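Local structure of periplasmic binding protein (Mycobacterium smegmatis, 4MDY) at residues P27-R32 with A144-A149; I52-W57 with A76-L81; D160-V165 with T202-T207; V189-P194 with A213-D218. The protein probably binds an iron-containing solute, such as an iron complex, outside the cytoplasmic membrane and passes it to an ABC transporter. One frame throughout, in Å; residues are numbered along the deposited sequence.

Helix 148-168 is probably the long helix that joins the two lobes, as in related binding proteins, and contacts 1 and 3 both use it. Contact 1 lies at its start, contact 3 further along, their centres about 32 Å apart. Contact 2 is nested within the chain loop closed by contact 1, their centres about 19 Å apart; the two touch where R32 NH2 packs on I52 CD1 at 3.5 Å. Contacts 3 and 4 interleave along the chain, with nearest atoms about 7 Å apart. Contacts 2 and 4 lie on opposite sides of the chain's centre, nearest atoms about 10 Å apart; solutes of this family are generally held in the cleft between lobes.

Contact 1. Residues P27-R32 with A144-A149; sequences PGPPQR and AVFKNA
F146 lays one face of its ring against the ring of P29. The proline CD stands almost exactly above the aromatic centre, 4.1 Å from the centroid and 2° off the ring normal, which makes a CH-pi contact. P29 N lies over the same ring, nearer its rim, 3.6 Å from F146 CE1. The two side chains cross at about a right angle, and P29 CG reaches F146 CG at 4.1 Å. Just before the proline, the ring meets the G28 backbone: G28 C approaches F146 CE1 obliquely at 3.3 Å, a tight fit with no side chain in between. With chi1 at -68°, F146 CG sits beside its own N and opposite the carbonyl carbon, and this sends the ring across to the proline-rich loop. F146 has a positive phi (67°) and is the C-prime residue of a Schellman motif, in which F146 N and K147 N bond back into the last turn of helix 134-144. K147 holds the N-cap position of helix 148-168, so the aromatic ring projects from the short link between two helices. The next proline packs on that link: P30 CD rests 4.0 Å from V145 CA, while P30 CG meets V145 CG1 at 4.1 Å, the side chains again crossing nearly perpendicularly. A144 O, 4.1 Å from P30 CD, is buried here without a polar partner. L99 of strand 99-102 touches both P30 and V145, and I26 of strand 22-26 packs against F146.

Contact 2. Residues I52-W57 with A76-L81; sequences IAVTDW and AQPAVL
L81 spreads its side chain along A53 and T55, burying more surface than any other residue of this contact. Its chi1 of -47° sets CG beside its own N and leans the branch along the neighbouring strand: CD1 comes to 4.0 Å from A53 CB, and L81 CB lies 3.7 Å from T55 OG1. That hydroxyl has its polar partner elsewhere, in S35 O. V34 and helix 89-94, through E91 and I92, also pack on L81. Strands 53-55 and 79-81 are the two parallel strands of a beta-alpha-beta unit whose connection passes through helix 67-73, and alternate residues bond across: V54 of one strand to A79 and L81, which flank its partner V80. The V54 N-H donates to A79 O at 2.9 Å, and its carbonyl O receives L81 N at 2.8 Å in a nearly straight bond (170°), with V80 CA adding a C-H contact to the same oxygen. A79 N to I52 O and D56 N to L81 O extend the ladder at its two ends. V54 CB points to the face of the sheet that V80 shares, where V54 CG2 meets P78 CG at 4.2 Å, the two side chains lying side by side and pointing the same way. P78 CB also settles 3.7 Å from I52 O. D56 CB packs on V80 CG1 at 3.9 Å.

Contact 3. Residues D160-V165 with T202-T207; sequences DRFTTV and TQMGLT
F162 overlaps the end of selenomethionine M204: the methyl CE presses obliquely on the ring, 3.3 Å from F162 CE1 and 3.4 Å from F162 CD1, a tight approach for carbon atoms. The M204 chain is extended beyond CG (chi2 180°, chi3 likewise near anti), which carries CE past V165 to the ring. V165 CG1 lies 3.7 Å from M204 CG and 4.0 Å from the selenium. F162 and V165, three residues apart on helix 148-168, thus offer one buried apolar strip to a single long side chain, which crosses both obliquely. The strip meets the end of helix 199-203. That helix finishes in a Schellman motif: G205 takes a positive phi (106°) and G205 N bonds back to T202 O, after which the chain turns toward strand 207-208. The contact therefore packs the long helix against a turn leading into the four-stranded parallel sheet. Q203 flanks the other side of the aromatic residue, its CB 3.8 Å from F162 CB and its amide plane turned 55° from the ring. Its NE2 is hydrogen-bonded to D159, one turn before T163, which ties the glutamine to the same helix. F162 is further met edge-to-face by Y279 and touched by A283 of helix 279-294. At the more open rim a water gives a hydrogen bond to Q203 O at 2.8 Å and also bonds T163 OG1, bridging the T163 side chain to the Q203 backbone carbonyl.

Contact 4. Residues V189-P194 with A213-D218; sequences VQATPP and ALIPRD
A chi1 of 169° places V189 CG1 opposite its backbone N, while I215 turns CG1 beside its own N with chi1 at -57° and runs on extended from there to CD1; the two side chains then lie next to each other, pointing the same way, and V189 CG1 meets I215 CD1 at 4.1 Å. A191 CB also reaches I215 CD1, at 4.3 Å. On the other face L214 carries its branch back over the partner strand: CD1 comes to 3.6 Å from V189 O and 4.0 Å from Q190 CG. Strands 189-190 and 214-215 form a short antiparallel two-stranded ladder. V189 and I215 are its hydrogen-bonded pair, Q190 and L214 the non-hydrogen-bonded one. I215 N donates to V189 O at 2.7 Å, almost straight at 177°, and V189 N returns a bond to I215 O at 3.0 Å. A191 N to A213 O, at 2.9 Å, carries the pairing one step further, although its donor stands well above the carbonyl plane. Past that bond P193 takes over: its CG sits 4.1 Å from A213 CB and packs against the A213 backbone, without a polar link. The face bearing V189 and I215 is buried under I220, V223 and L224 of helix 220-224, with L180 of strand 176-181 touching V189 and A191. Backbone bonds thus set the pairing and apolar groups join this two-stranded antiparallel pair to the lobe, while the face of Q190 and L214 is the more exposed one, with Q190 still touching T183 and Y185.

Contact 1. Residues P27-R32 with A144-A149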
# COMPACT_ATOMS: atom_id res chain seq x y z
N PRO A 27 24.90 2.04 -11.98
CA PRO A 27 26.35 1.77 -11.89
C PRO A 27 26.86 1.32 -10.52
O PRO A 27 27.81 0.53 -10.44
CB PRO A 27 26.98 3.12 -12.28
CG PRO A 27 25.94 3.80 -13.10
CD PRO A 27 24.62 3.37 -12.54
N GLY A 28 26.25 1.81 -9.45
CA GLY A 28 26.63 1.41 -8.10
C GLY A 28 25.57 1.83 -7.10
O GLY A 28 24.56 2.40 -7.50
N PRO A 29 25.77 1.52 -5.81
CA PRO A 29 24.83 1.94 -4.76
C PRO A 29 24.53 3.44 -4.82
O PRO A 29 25.46 4.26 -4.76
CB PRO A 29 25.56 1.57 -3.48
CG PRO A 29 26.39 0.40 -3.86
CD PRO A 29 26.88 0.72 -5.25
N PRO A 30 23.25 3.81 -4.96
CA PRO A 30 22.90 5.20 -5.23
C PRO A 30 22.97 6.08 -3.99
O PRO A 30 22.57 5.66 -2.91
CB PRO A 30 21.47 5.10 -5.74
CG PRO A 30 20.92 3.88 -5.07
CD PRO A 30 22.07 2.92 -5.04
N GLN A 31 23.49 7.29 -4.15
CA GLN A 31 23.70 8.23 -3.05
C GLN A 31 22.53 9.20 -2.86
O GLN A 31 22.30 9.68 -1.74
CB GLN A 31 24.97 9.06 -3.30
CG GLN A 31 26.19 8.26 -3.72
CD GLN A 31 26.65 7.31 -2.63
OE1 GLN A 31 26.41 6.10 -2.70
NE2 GLN A 31 27.30 7.86 -1.62
N ARG A 32 21.83 9.51 -3.95
CA ARG A 32 20.73 10.46 -3.94
C ARG A 32 19.48 9.89 -4.63
O ARG A 32 19.28 10.06 -5.84
CB ARG A 32 21.16 11.76 -4.64
CG ARG A 32 22.24 12.53 -3.91
CD ARG A 32 22.63 13.79 -4.67
NE ARG A 32 21.57 14.81 -4.69
CZ ARG A 32 21.27 15.60 -3.66
NH1 ARG A 32 21.92 15.50 -2.51
NH2 ARG A 32 20.29 16.50 -3.78
N ALA A 144 17.66 -2.59 -7.39
CA ALA A 144 18.21 -1.31 -7.82
C ALA A 144 19.10 -0.62 -6.79
O ALA A 144 19.97 0.18 -7.16
CB ALA A 144 17.07 -0.38 -8.21
N VAL A 145 18.87 -0.90 -5.50
CA VAL A 145 19.67 -0.28 -4.44
C VAL A 145 20.67 -1.24 -3.81
O VAL A 145 21.26 -0.93 -2.76
CB VAL A 145 18.77 0.40 -3.36
CG1 VAL A 145 17.80 1.36 -4.03
CG2 VAL A 145 18.02 -0.61 -2.49
N PHE A 146 20.87 -2.39 -4.46
CA PHE A 146 21.92 -3.34 -4.12
C PHE A 146 21.70 -4.01 -2.75
O PHE A 146 22.65 -4.30 -2.03
CB PHE A 146 23.31 -2.66 -4.17
CG PHE A 146 23.75 -2.27 -5.56
CD1 PHE A 146 23.17 -1.18 -6.21
CD2 PHE A 146 24.77 -2.96 -6.19
CE1 PHE A 146 23.59 -0.82 -7.48
CE2 PHE A 146 25.20 -2.59 -7.46
CZ PHE A 146 24.61 -1.52 -8.11
N LYS A 147 20.43 -4.23 -2.41
CA LYS A 147 20.05 -4.82 -1.12
C LYS A 147 18.94 -5.85 -1.33
O LYS A 147 17.99 -5.97 -0.55
CB LYS A 147 19.63 -3.72 -0.14
CG LYS A 147 20.73 -2.69 0.09
CD LYS A 147 20.51 -1.82 1.30
CE LYS A 147 21.45 -0.63 1.31
NZ LYS A 147 21.31 0.18 2.56
N ASN A 148 19.08 -6.62 -2.40
CA ASN A 148 18.08 -7.62 -2.74
C ASN A 148 17.97 -8.75 -1.72
O ASN A 148 16.88 -9.27 -1.49
CB ASN A 148 18.32 -8.17 -4.15
CG ASN A 148 19.77 -8.53 -4.39
OD1 ASN A 148 20.61 -7.64 -4.57
ND2 ASN A 148 20.07 -9.83 -4.40
N ALA A 149 19.08 -9.12 -1.08
CA ALA A 149 19.05 -10.17 -0.05
C ALA A 149 18.17 -9.77 1.15
O ALA A 149 17.33 -10.54 1.61
CB ALA A 149 20.46 -10.50 0.42

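Contact 2. Residues I52-W57 with A76-L81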
# COMPACT_ATOMS: atom_id res chain seq x y z
N ILE A 52 16.16 11.39 -0.80
CA ILE A 52 16.30 12.84 -0.71
C ILE A 52 14.99 13.56 -1.06
O ILE A 52 14.85 14.76 -0.85
CB ILE A 52 17.41 13.38 -1.62
CG1 ILE A 52 17.14 13.04 -3.09
CG2 ILE A 52 18.75 12.83 -1.15
CD1 ILE A 52 17.84 13.97 -4.06
N ALA A 53 14.03 12.80 -1.60
CA ALA A 53 12.68 13.29 -1.84
C ALA A 53 11.68 12.16 -1.71
O ALA A 53 11.94 11.02 -2.14
CB ALA A 53 12.57 13.91 -3.21
N VAL A 54 10.54 12.47 -1.10
CA VAL A 54 9.42 11.56 -0.97
C VAL A 54 8.21 12.22 -1.62
O VAL A 54 8.05 13.45 -1.57
CB VAL A 54 9.12 11.26 0.52
CG1 VAL A 54 7.86 10.41 0.67
CG2 VAL A 54 10.31 10.58 1.17
N THR A 55 7.36 11.40 -2.25
CA THR A 55 6.14 11.91 -2.86
C THR A 55 4.96 11.62 -1.93
O THR A 55 4.73 10.46 -1.54
CB THR A 55 5.92 11.30 -4.25
OG1 THR A 55 7.06 11.60 -5.07
CG2 THR A 55 4.70 11.86 -4.91
N ASP A 56 4.24 12.67 -1.57
CA ASP A 56 3.12 12.57 -0.65
C ASP A 56 1.94 11.92 -1.35
O ASP A 56 1.76 12.07 -2.56
CB ASP A 56 2.72 13.97 -0.13
CG ASP A 56 1.94 13.92 1.17
OD1 ASP A 56 1.87 12.87 1.83
OD2 ASP A 56 1.38 14.97 1.55
N TRP A 57 1.15 11.17 -0.60
CA TRP A 57 -0.07 10.54 -1.11
C TRP A 57 -1.29 11.06 -0.35
O TRP A 57 -2.12 11.77 -0.92
CB TRP A 57 0.07 9.01 -1.04
CG TRP A 57 -1.11 8.24 -1.55
CD1 TRP A 57 -2.16 8.71 -2.29
CD2 TRP A 57 -1.35 6.84 -1.37
NE1 TRP A 57 -3.04 7.69 -2.57
CE2 TRP A 57 -2.57 6.54 -2.01
CE3 TRP A 57 -0.65 5.82 -0.71
CZ2 TRP A 57 -3.10 5.25 -2.01
CZ3 TRP A 57 -1.19 4.54 -0.72
CH2 TRP A 57 -2.40 4.27 -1.37
N ALA A 76 16.26 12.86 8.93
CA ALA A 76 16.34 13.33 7.54
C ALA A 76 15.21 14.29 7.18
O ALA A 76 14.08 14.17 7.68
CB ALA A 76 16.35 12.15 6.58
N GLN A 77 15.52 15.23 6.30
CA GLN A 77 14.60 16.30 5.92
C GLN A 77 14.41 16.30 4.40
O GLN A 77 14.82 17.23 3.70
CB GLN A 77 15.17 17.66 6.37
CG GLN A 77 15.60 17.74 7.84
CD GLN A 77 14.43 17.86 8.80
OE1 GLN A 77 13.60 18.76 8.66
NE2 GLN A 77 14.36 16.98 9.79
N PRO A 78 13.78 15.23 3.86
CA PRO A 78 13.66 15.14 2.41
C PRO A 78 12.71 16.17 1.82
O PRO A 78 11.80 16.62 2.51
CB PRO A 78 13.10 13.73 2.19
CG PRO A 78 12.34 13.45 3.43
CD PRO A 78 13.14 14.09 4.53
N ALA A 79 12.93 16.53 0.57
CA ALA A 79 11.96 17.31 -0.17
C ALA A 79 10.68 16.49 -0.33
O ALA A 79 10.72 15.26 -0.44
CB ALA A 79 12.51 17.70 -1.54
N VAL A 80 9.54 17.18 -0.30
CA VAL A 80 8.24 16.54 -0.48
C VAL A 80 7.63 16.93 -1.81
O VAL A 80 7.37 18.10 -2.07
CB VAL A 80 7.25 16.91 0.65
CG1 VAL A 80 5.92 16.19 0.44
CG2 VAL A 80 7.85 16.56 2.01
N LEU A 81 7.38 15.93 -2.65
CA LEU A 81 6.79 16.13 -3.96
C LEU A 81 5.34 15.70 -3.89
O LEU A 81 4.90 15.13 -2.89
CB LEU A 81 7.52 15.27 -4.99
CG LEU A 81 9.04 15.31 -4.97
CD1 LEU A 81 9.62 14.27 -5.94
CD2 LEU A 81 9.53 16.71 -5.32

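Contact 3. Residues D160-V165 with T202-T207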
# COMPACT_ATOMS: atom_id res chain seq x y z
N ASP A 160 5.42 -14.52 6.71
CA ASP A 160 5.46 -15.27 7.97
C ASP A 160 4.59 -14.65 9.06
O ASP A 160 3.96 -15.38 9.82
CB ASP A 160 6.90 -15.40 8.48
CG ASP A 160 7.76 -16.32 7.61
OD1 ASP A 160 7.21 -17.06 6.76
OD2 ASP A 160 8.99 -16.30 7.78
N ARG A 161 4.57 -13.33 9.16
CA ARG A 161 3.66 -12.65 10.11
C ARG A 161 2.21 -13.05 9.88
O ARG A 161 1.51 -13.39 10.83
CB ARG A 161 3.79 -11.13 10.03
CG ARG A 161 5.08 -10.55 10.60
CD ARG A 161 5.29 -10.84 12.08
NE ARG A 161 4.18 -10.37 12.92
CZ ARG A 161 4.00 -9.11 13.32
NH1 ARG A 161 4.84 -8.14 12.97
NH2 ARG A 161 2.95 -8.81 14.08
N PHE A 162 1.74 -13.01 8.64
CA PHE A 162 0.36 -13.38 8.33
C PHE A 162 0.08 -14.88 8.53
O PHE A 162 -0.99 -15.25 9.01
CB PHE A 162 -0.03 -12.92 6.92
CG PHE A 162 -0.02 -11.42 6.76
CD1 PHE A 162 -0.72 -10.60 7.64
CD2 PHE A 162 0.71 -10.82 5.74
CE1 PHE A 162 -0.71 -9.22 7.51
CE2 PHE A 162 0.73 -9.45 5.61
CZ PHE A 162 0.02 -8.64 6.49
N THR A 163 1.05 -15.72 8.18
CA THR A 163 0.97 -17.16 8.47
C THR A 163 0.81 -17.41 9.97
O THR A 163 0.04 -18.27 10.38
CB THR A 163 2.24 -17.90 7.97
OG1 THR A 163 2.19 -18.02 6.55
CG2 THR A 163 2.36 -19.30 8.58
N THR A 164 1.53 -16.64 10.78
CA THR A 164 1.46 -16.76 12.23
C THR A 164 0.10 -16.31 12.77
O THR A 164 -0.40 -16.89 13.73
CB THR A 164 2.60 -15.97 12.90
OG1 THR A 164 3.86 -16.55 12.55
CG2 THR A 164 2.47 -15.98 14.41
N VAL A 165 -0.50 -15.29 12.15
CA VAL A 165 -1.84 -14.84 12.54
C VAL A 165 -2.84 -15.98 12.38
O VAL A 165 -3.68 -16.22 13.25
CB VAL A 165 -2.30 -13.61 11.72
CG1 VAL A 165 -3.78 -13.31 11.98
CG2 VAL A 165 -1.46 -12.39 12.05
N THR A 202 -6.43 -13.47 2.95
CA THR A 202 -6.43 -14.89 2.61
C THR A 202 -5.36 -15.65 3.40
O THR A 202 -5.61 -16.75 3.91
CB THR A 202 -6.25 -15.08 1.09
OG1 THR A 202 -7.36 -14.49 0.40
CG2 THR A 202 -6.17 -16.56 0.71
N GLN A 203 -4.18 -15.05 3.52
CA GLN A 203 -3.05 -15.63 4.27
C GLN A 203 -3.34 -15.78 5.77
O GLN A 203 -2.78 -16.65 6.43
CB GLN A 203 -1.79 -14.78 4.12
CG GLN A 203 -1.10 -14.85 2.77
CD GLN A 203 0.08 -13.88 2.70
OE1 GLN A 203 -0.10 -12.67 2.58
NE2 GLN A 203 1.29 -14.41 2.79
N MSE A 204 -4.19 -14.91 6.30
CA MSE A 204 -4.63 -15.00 7.69
C MSE A 204 -5.70 -16.05 7.90
O MSE A 204 -6.10 -16.30 9.04
CB MSE A 204 -5.19 -13.65 8.15
CG MSE A 204 -4.12 -12.60 8.39
SE MSE A 204 -5.07 -10.97 8.95
CE MSE A 204 -3.64 -9.62 9.04
N GLY A 205 -6.19 -16.65 6.81
CA GLY A 205 -7.17 -17.74 6.89
C GLY A 205 -8.58 -17.36 6.50
O GLY A 205 -9.45 -18.22 6.43
N LEU A 206 -8.81 -16.08 6.24
CA LEU A 206 -10.13 -15.58 5.88
C LEU A 206 -10.50 -15.93 4.44
O LEU A 206 -9.63 -16.20 3.60
CB LEU A 206 -10.20 -14.06 6.05
CG LEU A 206 -9.98 -13.54 7.46
CD1 LEU A 206 -9.70 -12.05 7.45
CD2 LEU A 206 -11.19 -13.85 8.34
N THR A 207 -11.80 -15.91 4.18
CA THR A 207 -12.33 -16.03 2.84
C THR A 207 -12.65 -14.63 2.32
O THR A 207 -13.36 -13.85 2.96
CB THR A 207 -13.58 -16.94 2.80
OG1 THR A 207 -13.20 -18.29 3.07
CG2 THR A 207 -14.27 -16.87 1.45
O HOH W 1 -0.68 -18.28 5.50

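Contact 4. Residues V189-P194 with A213-D218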
# COMPACT_ATOMS: atom_id res chain seq x y z
N VAL A 189 -21.02 1.84 -1.92
CA VAL A 189 -19.90 1.36 -1.13
C VAL A 189 -18.72 1.04 -2.04
O VAL A 189 -18.89 0.39 -3.09
CB VAL A 189 -20.28 0.09 -0.33
CG1 VAL A 189 -19.05 -0.56 0.28
CG2 VAL A 189 -21.30 0.44 0.74
N GLN A 190 -17.54 1.48 -1.63
CA GLN A 190 -16.31 1.17 -2.34
C GLN A 190 -15.68 -0.08 -1.73
O GLN A 190 -15.66 -0.25 -0.52
CB GLN A 190 -15.36 2.35 -2.24
CG GLN A 190 -16.01 3.62 -2.78
CD GLN A 190 -15.06 4.79 -2.83
OE1 GLN A 190 -14.87 5.49 -1.83
NE2 GLN A 190 -14.48 5.03 -4.00
N ALA A 191 -15.19 -0.97 -2.59
CA ALA A 191 -14.60 -2.23 -2.13
C ALA A 191 -13.31 -2.56 -2.88
O ALA A 191 -13.07 -2.07 -3.98
CB ALA A 191 -15.59 -3.37 -2.28
N THR A 192 -12.48 -3.38 -2.25
CA THR A 192 -11.28 -3.89 -2.87
C THR A 192 -11.58 -5.30 -3.41
O THR A 192 -11.77 -6.24 -2.63
CB THR A 192 -10.11 -3.91 -1.88
OG1 THR A 192 -9.82 -2.57 -1.45
CG2 THR A 192 -8.87 -4.51 -2.52
N PRO A 193 -11.65 -5.45 -4.74
CA PRO A 193 -11.93 -6.77 -5.28
C PRO A 193 -10.78 -7.73 -4.98
O PRO A 193 -9.64 -7.30 -4.81
CB PRO A 193 -12.06 -6.53 -6.78
CG PRO A 193 -12.38 -5.08 -6.92
CD PRO A 193 -11.62 -4.42 -5.80
N PRO A 194 -11.08 -9.04 -4.91
CA PRO A 194 -10.01 -10.01 -4.71
C PRO A 194 -8.84 -9.79 -5.67
O PRO A 194 -9.04 -9.46 -6.83
CB PRO A 194 -10.69 -11.35 -4.99
CG PRO A 194 -12.12 -11.12 -4.65
CD PRO A 194 -12.41 -9.67 -4.95
N ALA A 213 -15.68 -3.29 -7.48
CA ALA A 213 -14.94 -2.18 -6.89
C ALA A 213 -15.88 -1.14 -6.30
O ALA A 213 -15.52 -0.41 -5.37
CB ALA A 213 -14.05 -1.53 -7.94
N LEU A 214 -17.09 -1.07 -6.85
CA LEU A 214 -18.13 -0.18 -6.38
C LEU A 214 -19.44 -0.94 -6.35
O LEU A 214 -19.87 -1.52 -7.35
CB LEU A 214 -18.24 1.03 -7.30
CG LEU A 214 -19.22 2.14 -6.91
CD1 LEU A 214 -18.74 2.87 -5.66
CD2 LEU A 214 -19.39 3.10 -8.06
N ILE A 215 -20.06 -0.94 -5.18
CA ILE A 215 -21.35 -1.57 -4.97
C ILE A 215 -22.41 -0.47 -5.00
O ILE A 215 -22.45 0.38 -4.11
CB ILE A 215 -21.38 -2.29 -3.61
CG1 ILE A 215 -20.25 -3.33 -3.56
CG2 ILE A 215 -22.73 -2.96 -3.37
CD1 ILE A 215 -19.86 -3.72 -2.15
N PRO A 216 -23.27 -0.47 -6.03
CA PRO A 216 -24.28 0.58 -6.10
C PRO A 216 -25.23 0.55 -4.90
O PRO A 216 -25.41 -0.49 -4.28
CB PRO A 216 -25.02 0.29 -7.41
CG PRO A 216 -24.72 -1.13 -7.73
CD PRO A 216 -23.37 -1.42 -7.16
N ARG A 217 -25.81 1.71 -4.58
CA ARG A 217 -26.62 1.85 -3.37
C ARG A 217 -27.73 0.80 -3.25
O ARG A 217 -27.99 0.28 -2.16
CB ARG A 217 -27.23 3.25 -3.31
CG ARG A 217 -27.73 3.62 -1.93
CD ARG A 217 -27.97 5.11 -1.79
NE ARG A 217 -28.53 5.41 -0.48
CZ ARG A 217 -27.84 5.40 0.66
NH1 ARG A 217 -26.54 5.13 0.67
NH2 ARG A 217 -28.46 5.67 1.81
N ASP A 218 -28.37 0.47 -4.36
CA ASP A 218 -29.46 -0.50 -4.34
C ASP A 218 -29.00 -1.96 -4.12
O ASP A 218 -29.83 -2.83 -3.87
CB ASP A 218 -30.33 -0.37 -5.61
CG ASP A 218 -29.60 -0.77 -6.87
OD1 ASP A 218 -28.39 -0.49 -6.98
OD2 ASP A 218 -30.24 -1.35 -7.75